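Local atomic coordinates of UDP-N-acetylglucosamine pyrophosphorylase (Entamoeba histolytica, PDB entry 3OC9), a protein that probably catalyses the uridylyl transfer from UTP to N-acetyl-alpha-D-glucosamine 1-phosphate, yielding UDP-N-acetyl-alpha-D-glucosamine and diphosphate. Residues A[77-82]-A[194-199]. Sequence-based numbering, arbitrary orientation.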
ATOM      1  N   LEU A  77      -6.181  14.027   6.003  1.00 20.80           N
ATOM      2  CA  LEU A  77      -6.562  15.271   6.710  1.00 22.08           C
ATOM      3  C   LEU A  77      -5.402  15.882   7.538  1.00 22.23           C
ATOM      4  O   LEU A  77      -5.182  17.107   7.511  1.00 23.32           O
ATOM      5  CB  LEU A  77      -7.826  15.067   7.566  1.00 22.23           C
ATOM      6  CG  LEU A  77      -9.162  14.935   6.797  1.00 23.47           C
ATOM      7  CD1 LEU A  77     -10.247  14.435   7.736  1.00 27.52           C
ATOM      8  CD2 LEU A  77      -9.616  16.248   6.122  1.00 27.93           C
ATOM      9  N   ARG A  78      -4.630  15.032   8.216  1.00 22.23           N
ATOM     10  CA  ARG A  78      -3.484  15.502   9.051  1.00 22.26           C
ATOM     11  C   ARG A  78      -2.305  16.022   8.209  1.00 22.32           C
ATOM     12  O   ARG A  78      -1.684  17.040   8.557  1.00 22.38           O
ATOM     13  CB  ARG A  78      -3.034  14.400  10.023  1.00 22.07           C
ATOM     14  CG  ARG A  78      -1.813  14.743  10.909  1.00 24.22           C
ATOM     15  CD  ARG A  78      -2.082  15.986  11.793  1.00 26.30           C
ATOM     16  NE  ARG A  78      -1.006  16.206  12.769  1.00 26.89           N
ATOM     17  CZ  ARG A  78      -0.881  17.313  13.508  1.00 29.87           C
ATOM     18  NH1 ARG A  78      -1.756  18.315  13.375  1.00 30.90           N
ATOM     19  NH2 ARG A  78       0.114  17.417  14.380  1.00 28.89           N
ATOM     20  N   LEU A  79      -1.989  15.308   7.117  1.00 20.99           N
ATOM     21  CA  LEU A  79      -0.978  15.739   6.158  1.00 21.37           C
ATOM     22  C   LEU A  79      -1.330  17.091   5.514  1.00 22.07           C
ATOM     23  O   LEU A  79      -0.460  17.970   5.391  1.00 22.57           O
ATOM     24  CB  LEU A  79      -0.753  14.650   5.073  1.00 20.10           C
ATOM     25  CG  LEU A  79      -0.009  13.399   5.578  1.00 20.09           C
ATOM     26  CD1 LEU A  79      -0.160  12.238   4.569  1.00 20.76           C
ATOM     27  CD2 LEU A  79       1.492  13.730   5.806  1.00 23.56           C
ATOM     28  N   GLN A  80      -2.597  17.279   5.126  1.00 21.90           N
ATOM     29  CA  GLN A  80      -3.032  18.587   4.589  1.00 23.33           C
ATOM     30  C   GLN A  80      -2.810  19.734   5.604  1.00 24.59           C
ATOM     31  O   GLN A  80      -2.354  20.822   5.234  1.00 24.62           O
ATOM     32  CB  GLN A  80      -4.516  18.551   4.136  1.00 23.20           C
ATOM     33  CG  GLN A  80      -4.755  17.776   2.803  1.00 21.99           C
ATOM     34  CD  GLN A  80      -6.245  17.571   2.441  1.00 22.64           C
ATOM     35  OE1 GLN A  80      -6.557  17.057   1.360  1.00 21.64           O
ATOM     36  NE2 GLN A  80      -7.155  17.954   3.342  1.00 22.54           N
ATOM     37  N   GLU A  81      -3.132  19.454   6.862  1.00 24.93           N
ATOM     38  CA  GLU A  81      -2.997  20.410   7.991  1.00 26.72           C
ATOM     39  C   GLU A  81      -1.531  20.820   8.241  1.00 26.61           C
ATOM     40  O   GLU A  81      -1.236  22.011   8.368  1.00 27.29           O
ATOM     41  CB  GLU A  81      -3.613  19.799   9.243  1.00 26.96           C
ATOM     42  CG  GLU A  81      -3.689  20.716  10.463  1.00 29.79           C
ATOM     43  CD  GLU A  81      -4.554  20.126  11.572  1.00 33.67           C
ATOM     44  OE1 GLU A  81      -4.278  18.999  12.060  1.00 31.58           O
ATOM     45  OE2 GLU A  81      -5.529  20.815  11.956  1.00 37.02           O
ATOM     46  N   LEU A  82      -0.623  19.845   8.284  1.00 25.43           N
ATOM     47  CA  LEU A  82       0.815  20.120   8.448  1.00 25.66           C
ATOM     48  C   LEU A  82       1.393  21.006   7.324  1.00 26.50           C
ATOM     49  O   LEU A  82       2.168  21.953   7.593  1.00 26.57           O
ATOM     50  CB  LEU A  82       1.615  18.803   8.594  1.00 25.05           C
ATOM     51  CG  LEU A  82       1.391  17.976   9.876  1.00 25.01           C
ATOM     52  CD1 LEU A  82       2.225  16.669   9.882  1.00 25.76           C
ATOM     53  CD2 LEU A  82       1.735  18.799  11.136  1.00 25.11           C
ATOM     54  N   VAL A 194       0.911   9.637   1.720  1.00 18.29           N
ATOM     55  CA  VAL A 194       1.757  10.619   0.983  1.00 19.08           C
ATOM     56  C   VAL A 194       2.861  11.189   1.925  1.00 18.96           C
ATOM     57  O   VAL A 194       2.767  12.320   2.429  1.00 19.08           O
ATOM     58  CB  VAL A 194       0.892  11.731   0.254  1.00 19.16           C
ATOM     59  CG1 VAL A 194       1.771  12.686  -0.604  1.00 19.69           C
ATOM     60  CG2 VAL A 194      -0.189  11.098  -0.631  1.00 21.09           C
ATOM     61  N   ASP A 195       3.904  10.377   2.153  1.00 18.40           N
ATOM     62  CA  ASP A 195       4.953  10.632   3.173  1.00 19.01           C
ATOM     63  C   ASP A 195       5.826  11.832   2.742  1.00 19.92           C
ATOM     64  O   ASP A 195       6.537  11.723   1.743  1.00 19.74           O
ATOM     65  CB  ASP A 195       5.814   9.342   3.322  1.00 19.53           C
ATOM     66  CG  ASP A 195       6.976   9.480   4.326  1.00 21.20           C
ATOM     67  OD1 ASP A 195       7.040  10.500   5.035  1.00 19.63           O
ATOM     68  OD2 ASP A 195       7.850   8.561   4.390  1.00 20.11           O
ATOM     69  N   PRO A 196       5.793  12.972   3.488  1.00 19.45           N
ATOM     70  CA  PRO A 196       6.609  14.134   3.047  1.00 20.49           C
ATOM     71  C   PRO A 196       8.117  13.820   2.912  1.00 20.23           C
ATOM     72  O   PRO A 196       8.786  14.410   2.033  1.00 20.17           O
ATOM     73  CB  PRO A 196       6.363  15.207   4.138  1.00 21.27           C
ATOM     74  CG  PRO A 196       5.240  14.712   4.964  1.00 22.37           C
ATOM     75  CD  PRO A 196       4.995  13.249   4.694  1.00 21.29           C
ATOM     76  N   ASN A 197       8.642  12.939   3.783  1.00 20.11           N
ATOM     77  CA  ASN A 197      10.068  12.494   3.703  1.00 20.36           C
ATOM     78  C   ASN A 197      10.396  11.897   2.326  1.00 20.18           C
ATOM     79  O   ASN A 197      11.452  12.206   1.713  1.00 20.44           O
ATOM     80  CB  ASN A 197      10.402  11.454   4.810  1.00 19.91           C
ATOM     81  CG  ASN A 197      10.198  11.997   6.229  1.00 22.52           C
ATOM     82  OD1 ASN A 197      10.996  12.806   6.714  1.00 24.77           O
ATOM     83  ND2 ASN A 197       9.132  11.534   6.905  1.00 21.72           N
ATOM     84  N   MET A 198       9.483  11.059   1.835  1.00 19.77           N
ATOM     85  CA  MET A 198       9.666  10.345   0.542  1.00 19.76           C
ATOM     86  C   MET A 198       9.464  11.281  -0.682  1.00 19.62           C
ATOM     87  O   MET A 198      10.219  11.205  -1.675  1.00 20.07           O
ATOM     88  CB  MET A 198       8.708   9.118   0.534  1.00 19.82           C
ATOM     89  CG  MET A 198       8.700   8.260  -0.732  1.00 21.30           C
ATOM     90  SD  MET A 198       7.340   7.042  -0.620  1.00 21.52           S
ATOM     91  CE  MET A 198       7.918   5.887  -1.855  1.00 21.38           C
ATOM     92  N   ILE A 199       8.457  12.168  -0.611  1.00 19.96           N
ATOM     93  CA  ILE A 199       8.199  13.151  -1.707  1.00 20.16           C
ATOM     94  C   ILE A 199       9.422  14.085  -1.890  1.00 20.85           C
ATOM     95  O   ILE A 199       9.889  14.318  -3.019  1.00 21.11           O
ATOM     96  CB  ILE A 199       6.891  13.987  -1.439  1.00 20.66           C
ATOM     97  CG1 ILE A 199       5.652  13.078  -1.362  1.00 21.06           C
ATOM     98  CG2 ILE A 199       6.727  15.190  -2.444  1.00 21.82           C
ATOM     99  CD1 ILE A 199       5.304  12.292  -2.620  1.00 20.36           C
TER
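Leu79, on helix 68-87, faces the turn that leads into helix 196-204, and the two backbones come nearest at Leu79 and Val194, with 7.8 Å between their CA atoms. No hydrogen bond links the two segments; the contact is made by the fork of Leu79, whose CG stands anti to the carbonyl carbon and beside the backbone N (chi1 -72°). CD1 rests on the backbone of Val194, 3.6 Å from Val194 O, and reaches the Val194 side chain more distantly, at CB. CD2 also comes near Val194 O but leans mainly on Pro196, 3.7 Å from Pro196 CD, the ring carbon next to the proline nitrogen, with CG of the same ring slightly farther off. The side chains of Leu79 and Pro196 meet at an oblique angle; Leu79, Val194 and Pro196 are all buried. In this member of the UDPGP type 1 family, which belongs to the GT-A clan, the contact joins two helices beside the central mixed sheet: Val194 also packs on Thr36 and Leu38 of strand 36-41, and Pro196 on Leu28 of helix 21-32. Pro196 opens its helix behind Asp195, the N-cap. Asp195 OD1 takes two bonds from Asn197: the backbone N, at 3.2 Å, approaches from above the carboxylate plane, whereas ND2, at 3.0 Å, is met by the syn lone pair of OD1. The other carboxylate oxygen forms a salt bridge with Lys212, so both ends of the group are held. On helix 68-87, Arg78 NH1 pairs with Glu81 OE1 at 2.9 Å, one turn along, while Leu82 CD2 covers one face of the guanidinium 3.8 Å above its plane.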